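Local coordinates for CrtC domain-containing protein (Fusarium vanettenii 77-13-4, PDB 7A0Q) that probably catalyses, as a kievitone hydratase, the hydration of the phytoalexin kievitone, and is built from two lipocalin-like domains, at residues Ser50-Gly56 with Tyr205-Trp209; Tyr85-Ala90 with Tyr103-Ser109. All blocks are in the same frame, centred on the assembly; numbering follows the deposited sequence.

Overall arrangement
From the N terminus the chain first passes through the loop Ser50-Gly56, which leads into strand 58-66. It then runs on through strand 72-81 into the hairpin of strands 86-94 and 100-107, whose short loop is closed by contact 2. After several further strands it returns as strand 202-210, where Tyr205-Trp209 meets the early loop and closes the much longer circuit of contact 1. Contact 2 therefore lies wholly within that circuit. Strands 58-66 and 72-81 join the two sites through antiparallel pairing; the centres of the two contacts are about 16 Å apart. Beyond contact 1, strands from 218-225 to 331-343 form a separate eight-stranded barrel.

Contact 1 of 2, residues Ser50-Gly56 with Tyr205-Trp209; sequences SQPNSVG and YDRQW. With IMD (imidazole), chain F.
The carbonyl oxygen of Gly56 is held by both terminal nitrogens of Arg207, with NH2 at 2.7 Å and NH1 at 2.8 Å from O. The same guanidinium reaches Ser50 side-on: its NE lies 2.9 Å from Ser50 O, and NH2 adds a second bond to that oxygen. Both carbonyl oxygens lie in the guanidinium plane, so four bonds fix its rotation. The arginine starts out with CG anti to the backbone N (chi1 173°) and bends at chi2, which brings two neighbouring edges of the guanidinium, sharing NH2, to the two loop carbonyls. Arginine suits this place because one planar cation can serve several backbone acceptors, and NH1 also bonds to Ser58 O. The contact thus fastens the loop ahead of strand 58-66 to strand 202-210 of the CrtC N-terminal lipocalin domain. Gly56 has a positive phi of 82°, easy without a side chain. Earlier on both segments, the Tyr205 hydroxyl donates to Gln51, OH to OE1 2.6 Å; the amide oxygen lies at the ring edge, near its plane, with amide and ring planes 78° apart, while Gln51 NE2 is bonded to Asn132 O. Val55 sets CG1 over one face of Trp209 in a CH-pi contact, and Trp209 CE3 lies over the guanidinium of Arg207. An imidazole, probably from the crystallisation liquor, donates N3 to Asp206 OD2 at 2.8 Å and also bonds to Glu340.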
loop_
_atom_site.group_PDB
_atom_site.type_symbol
_atom_site.label_atom_id
_atom_site.label_comp_id
_atom_site.label_asym_id
_atom_site.label_seq_id
_atom_site.Cartn_x
_atom_site.Cartn_y
_atom_site.Cartn_z
ATOM N N SER A 50 -3.280 3.068 17.403
ATOM C CA SER A 50 -2.150 2.525 16.662
ATOM C C SER A 50 -1.532 3.527 15.694
ATOM O O SER A 50 -0.480 3.244 15.104
ATOM C CB SER A 50 -2.615 1.299 15.884
ATOM O OG SER A 50 -2.992 0.298 16.805
ATOM N N GLN A 51 -2.155 4.690 15.509
ATOM C CA GLN A 51 -1.721 5.655 14.511
ATOM C C GLN A 51 -0.599 6.617 14.922
ATOM O O GLN A 51 0.168 7.028 14.047
ATOM C CB GLN A 51 -2.933 6.479 14.068
ATOM C CG GLN A 51 -3.984 5.675 13.291
ATOM C CD GLN A 51 -3.620 5.576 11.830
ATOM O OE1 GLN A 51 -2.644 4.922 11.476
ATOM N NE2 GLN A 51 -4.374 6.258 10.968
ATOM N N PRO A 52 -0.464 7.023 16.190
ATOM C CA PRO A 52 0.497 8.095 16.509
ATOM C C PRO A 52 1.955 7.741 16.236
ATOM O O PRO A 52 2.368 6.576 16.217
ATOM C CB PRO A 52 0.275 8.331 18.005
ATOM C CG PRO A 52 -1.147 7.989 18.211
ATOM C CD PRO A 52 -1.365 6.782 17.336
ATOM N N ASN A 53 2.751 8.807 16.082
ATOM C CA ASN A 53 4.201 8.696 15.929
ATOM C C ASN A 53 4.817 7.751 16.948
ATOM O O ASN A 53 5.713 6.973 16.611
ATOM C CB ASN A 53 4.864 10.064 16.113
ATOM C CG ASN A 53 4.619 11.015 14.971
ATOM O OD1 ASN A 53 3.609 10.933 14.282
ATOM N ND2 ASN A 53 5.540 11.963 14.788
ATOM N N SER A 54 4.387 7.853 18.211
ATOM C CA SER A 54 5.034 7.091 19.282
ATOM C C SER A 54 5.006 5.597 19.013
ATOM O O SER A 54 5.829 4.865 19.571
ATOM C CB SER A 54 4.354 7.336 20.627
ATOM O OG SER A 54 2.977 6.988 20.551
ATOM N N VAL A 55 4.055 5.126 18.201
ATOM C CA VAL A 55 3.947 3.687 17.959
ATOM C C VAL A 55 5.058 3.213 17.033
ATOM O O VAL A 55 5.455 2.039 17.083
ATOM C CB VAL A 55 2.539 3.366 17.421
ATOM C CG1 VAL A 55 2.391 1.888 17.028
ATOM C CG2 VAL A 55 1.493 3.733 18.463
ATOM N N GLY A 56 5.588 4.108 16.195
ATOM C CA GLY A 56 6.690 3.799 15.307
ATOM C C GLY A 56 6.218 3.102 14.044
ATOM O O GLY A 56 5.023 2.899 13.821
ATOM N N TYR A 205 -5.105 3.162 2.687
ATOM C CA TYR A 205 -4.153 3.555 3.711
ATOM C C TYR A 205 -3.695 2.296 4.439
ATOM O O TYR A 205 -4.523 1.503 4.897
ATOM C CB TYR A 205 -4.806 4.550 4.673
ATOM C CG TYR A 205 -3.959 4.861 5.881
ATOM C CD1 TYR A 205 -2.954 5.830 5.804
ATOM C CD2 TYR A 205 -4.172 4.213 7.095
ATOM C CE1 TYR A 205 -2.170 6.128 6.900
ATOM C CE2 TYR A 205 -3.382 4.501 8.205
ATOM C CZ TYR A 205 -2.397 5.462 8.097
ATOM O OH TYR A 205 -1.630 5.755 9.200
ATOM N N ASP A 206 -2.383 2.096 4.523
ATOM C CA ASP A 206 -1.839 0.906 5.167
ATOM C C ASP A 206 -0.924 1.315 6.312
ATOM O O ASP A 206 0.004 2.111 6.124
ATOM C CB ASP A 206 -1.073 0.016 4.177
ATOM C CG ASP A 206 -1.183 -1.444 4.525
ATOM O OD1 ASP A 206 -2.257 -2.031 4.291
ATOM O OD2 ASP A 206 -0.197 -1.996 5.049
ATOM N N ARG A 207 -1.183 0.762 7.488
ATOM C CA ARG A 207 -0.434 1.078 8.701
ATOM C C ARG A 207 0.254 -0.182 9.197
ATOM O O ARG A 207 -0.403 -1.208 9.383
ATOM C CB ARG A 207 -1.387 1.620 9.768
ATOM C CG ARG A 207 -0.763 1.819 11.110
ATOM C CD ARG A 207 0.177 3.005 11.141
ATOM N NE ARG A 207 0.694 3.179 12.503
ATOM C CZ ARG A 207 1.986 3.161 12.831
ATOM N NH1 ARG A 207 2.929 2.988 11.892
ATOM N NH2 ARG A 207 2.336 3.333 14.100
ATOM N N GLN A 208 1.563 -0.110 9.418
ATOM C CA GLN A 208 2.312 -1.306 9.788
ATOM C C GLN A 208 3.419 -0.948 10.758
ATOM O O GLN A 208 4.157 0.010 10.535
ATOM C CB GLN A 208 2.910 -1.986 8.551
ATOM C CG GLN A 208 3.574 -3.328 8.876
ATOM C CD GLN A 208 3.871 -4.146 7.642
ATOM O OE1 GLN A 208 3.656 -3.695 6.513
ATOM N NE2 GLN A 208 4.370 -5.369 7.847
ATOM N N TRP A 209 3.564 -1.752 11.811
ATOM C CA TRP A 209 4.643 -1.527 12.768
ATOM C C TRP A 209 5.077 -2.886 13.307
ATOM O O TRP A 209 4.337 -3.864 13.216
ATOM C CB TRP A 209 4.216 -0.538 13.873
ATOM C CG TRP A 209 3.114 -0.974 14.823
ATOM C CD1 TRP A 209 3.268 -1.339 16.133
ATOM C CD2 TRP A 209 1.707 -1.069 14.547
ATOM N NE1 TRP A 209 2.052 -1.654 16.682
ATOM C CE2 TRP A 209 1.077 -1.508 15.734
ATOM C CE3 TRP A 209 0.921 -0.840 13.407
ATOM C CZ2 TRP A 209 -0.302 -1.703 15.819
ATOM C CZ3 TRP A 209 -0.440 -1.063 13.484
ATOM C CH2 TRP A 209 -1.040 -1.489 14.688
HETATM N N1 IMD F . 3.686 -2.644 2.067
HETATM C C2 IMD F . 2.706 -3.222 2.799
HETATM N N3 IMD F . 1.770 -2.277 3.070
HETATM C C4 IMD F . 2.157 -1.120 2.507
HETATM C C5 IMD F . 3.363 -1.348 1.872
#

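Contact 2 of 2, residues Tyr85-Ala90 with Tyr103-Ser109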
loop_
_atom_site.group_PDB
_atom_site.type_symbol
_atom_site.label_atom_id
_atom_site.label_comp_id
_atom_site.label_asym_id
_atom_site.label_seq_id
_atom_site.Cartn_x
_atom_site.Cartn_y
_atom_site.Cartn_z
ATOM N N TYR A 85 17.709 5.922 10.207
ATOM C CA TYR A 85 17.255 7.114 9.506
ATOM C C TYR A 85 15.744 7.026 9.371
ATOM O O TYR A 85 15.135 5.993 9.651
ATOM C CB TYR A 85 17.921 7.252 8.126
ATOM C CG TYR A 85 17.848 6.005 7.254
ATOM C CD1 TYR A 85 16.631 5.535 6.768
ATOM C CD2 TYR A 85 18.998 5.304 6.909
ATOM C CE1 TYR A 85 16.559 4.406 5.971
ATOM C CE2 TYR A 85 18.937 4.168 6.116
ATOM C CZ TYR A 85 17.713 3.720 5.653
ATOM O OH TYR A 85 17.636 2.594 4.865
ATOM N N THR A 86 15.146 8.126 8.937
ATOM C CA THR A 86 13.764 8.130 8.492
ATOM C C THR A 86 13.747 8.439 7.007
ATOM O O THR A 86 14.732 8.914 6.443
ATOM C CB THR A 86 12.933 9.180 9.237
ATOM O OG1 THR A 86 13.384 10.482 8.839
ATOM C CG2 THR A 86 13.089 9.042 10.729
ATOM N N TYR A 87 12.605 8.207 6.369
ATOM C CA TYR A 87 12.454 8.744 5.030
ATOM C C TYR A 87 10.988 8.947 4.711
ATOM O O TYR A 87 10.098 8.359 5.330
ATOM C CB TYR A 87 13.125 7.876 3.955
ATOM C CG TYR A 87 12.620 6.461 3.732
ATOM C CD1 TYR A 87 11.372 6.205 3.170
ATOM C CD2 TYR A 87 13.443 5.378 3.996
ATOM C CE1 TYR A 87 10.946 4.897 2.932
ATOM C CE2 TYR A 87 13.027 4.068 3.748
ATOM C CZ TYR A 87 11.776 3.836 3.222
ATOM O OH TYR A 87 11.355 2.547 2.970
ATOM N N PHE A 88 10.759 9.850 3.769
ATOM C CA PHE A 88 9.484 9.983 3.091
ATOM C C PHE A 88 9.731 9.771 1.611
ATOM O O PHE A 88 10.717 10.274 1.060
ATOM C CB PHE A 88 8.860 11.367 3.328
ATOM C CG PHE A 88 7.496 11.541 2.696
ATOM C CD1 PHE A 88 6.350 11.057 3.327
ATOM C CD2 PHE A 88 7.361 12.199 1.476
ATOM C CE1 PHE A 88 5.089 11.230 2.742
ATOM C CE2 PHE A 88 6.110 12.377 0.886
ATOM C CZ PHE A 88 4.967 11.890 1.523
ATOM N N ARG A 89 8.840 9.023 0.968
ATOM C CA ARG A 89 8.937 8.811 -0.466
ATOM C C ARG A 89 7.542 8.865 -1.074
ATOM O O ARG A 89 6.535 8.618 -0.397
ATOM C CB ARG A 89 9.659 7.485 -0.798
ATOM C CG ARG A 89 9.021 6.240 -0.203
ATOM C CD ARG A 89 9.936 5.040 -0.405
ATOM N NE ARG A 89 9.329 3.806 0.082
ATOM C CZ ARG A 89 9.908 2.609 0.005
ATOM N NH1 ARG A 89 11.122 2.492 -0.537
ATOM N NH2 ARG A 89 9.280 1.534 0.466
ATOM N N ALA A 90 7.480 9.249 -2.343
ATOM C CA ALA A 90 6.188 9.481 -2.980
ATOM C C ALA A 90 6.348 9.366 -4.483
ATOM O O ALA A 90 7.438 9.578 -5.024
ATOM C CB ALA A 90 5.619 10.862 -2.619
ATOM N N TYR A 103 10.330 10.311 -5.803
ATOM C CA TYR A 103 11.512 10.710 -5.052
ATOM C C TYR A 103 11.504 10.028 -3.695
ATOM O O TYR A 103 10.468 9.545 -3.223
ATOM C CB TYR A 103 11.591 12.233 -4.878
ATOM C CG TYR A 103 10.619 12.786 -3.856
ATOM C CD1 TYR A 103 9.308 13.076 -4.212
ATOM C CD2 TYR A 103 11.009 13.016 -2.546
ATOM C CE1 TYR A 103 8.417 13.586 -3.294
ATOM C CE2 TYR A 103 10.120 13.534 -1.614
ATOM C CZ TYR A 103 8.826 13.813 -1.997
ATOM O OH TYR A 103 7.929 14.323 -1.084
ATOM N N VAL A 104 12.684 9.998 -3.082
ATOM C CA VAL A 104 12.900 9.536 -1.714
ATOM C C VAL A 104 13.717 10.612 -1.020
ATOM O O VAL A 104 14.757 11.032 -1.544
ATOM C CB VAL A 104 13.651 8.189 -1.663
ATOM C CG1 VAL A 104 13.802 7.711 -0.214
ATOM C CG2 VAL A 104 12.988 7.124 -2.536
ATOM N N THR A 105 13.256 11.075 0.139
ATOM C CA THR A 105 13.983 12.084 0.903
ATOM C C THR A 105 14.239 11.567 2.314
ATOM O O THR A 105 13.338 11.024 2.964
ATOM C CB THR A 105 13.239 13.438 0.894
ATOM O OG1 THR A 105 14.062 14.444 1.497
ATOM C CG2 THR A 105 11.907 13.364 1.627
ATOM N N VAL A 106 15.484 11.693 2.770
ATOM C CA VAL A 106 15.952 11.014 3.972
ATOM C C VAL A 106 16.005 12.008 5.121
ATOM O O VAL A 106 16.532 13.119 4.972
ATOM C CB VAL A 106 17.324 10.360 3.730
ATOM C CG1 VAL A 106 17.851 9.728 5.006
ATOM C CG2 VAL A 106 17.202 9.318 2.641
ATOM N N GLY A 107 15.421 11.621 6.255
ATOM C CA GLY A 107 15.496 12.375 7.481
ATOM C C GLY A 107 16.320 11.653 8.528
ATOM O O GLY A 107 16.943 10.622 8.271
ATOM N N SER A 108 16.322 12.218 9.731
ATOM C CA SER A 108 17.117 11.645 10.807
ATOM C C SER A 108 16.291 11.027 11.923
ATOM O O SER A 108 16.678 9.976 12.449
ATOM C CB SER A 108 18.064 12.703 11.390
ATOM O OG SER A 108 17.356 13.843 11.820
ATOM N N SER A 109 15.148 11.610 12.289
ATOM C CA SER A 109 14.394 11.098 13.426
ATOM C C SER A 109 12.912 11.412 13.270
ATOM O O SER A 109 12.504 12.241 12.453
ATOM C CB SER A 109 14.917 11.675 14.745
ATOM O OG SER A 109 14.678 13.068 14.802
#
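Tyr103 lies against Ala90 and Phe88 of the facing strand, and Thr86 against Gly107 at the other end of the pairing; Tyr103 and Thr86 bury the largest areas in this contact, and Phe88 lies between them on the same face of the sheet. Tyr103 turns CG between its backbone N and carbonyl carbon (chi1 75°), which swings the ring across to the facing strand. There CE1 rests 4.0 Å from Ala90 CB, and the small alanine lets the ring come close. The phenol oxygen meets the edge of the Phe88 ring, near its plane, with OH 3.3 Å from CE2. A tyrosine fits here because its ring packs against apolar neighbours while its hydroxyl bonds to Ser140 OG; His142 stacks on the ring. Phe88 also packs its CB against the methyl CG2 of Thr105, and Ile125 of strand 123-127 touches its side chain.

At the far end Thr86 puts OG1 over Gly107, 3.1 Å from CA, while its methyl CG2 lies 3.5 Å from Ser109 C. Gly107 can sit this close because it has no CB, which in this backbone would run into OG1. Midway along the strands, Thr105 N donates to Phe88 O at 2.8 Å. Tyr87 and Arg89 project from the opposite face, near Val106 and Val104.

Six backbone bonds, two each at Thr86-Gly107, Phe88-Thr105 and Ala90-Tyr103, alternate with non-hydrogen-bonded pairs, as in an antiparallel beta hairpin. Where strand 100-107 ends, Thr86 and Ser109 belong with Ser119 to a magnesium site of the CrtC N-terminal lipocalin domain.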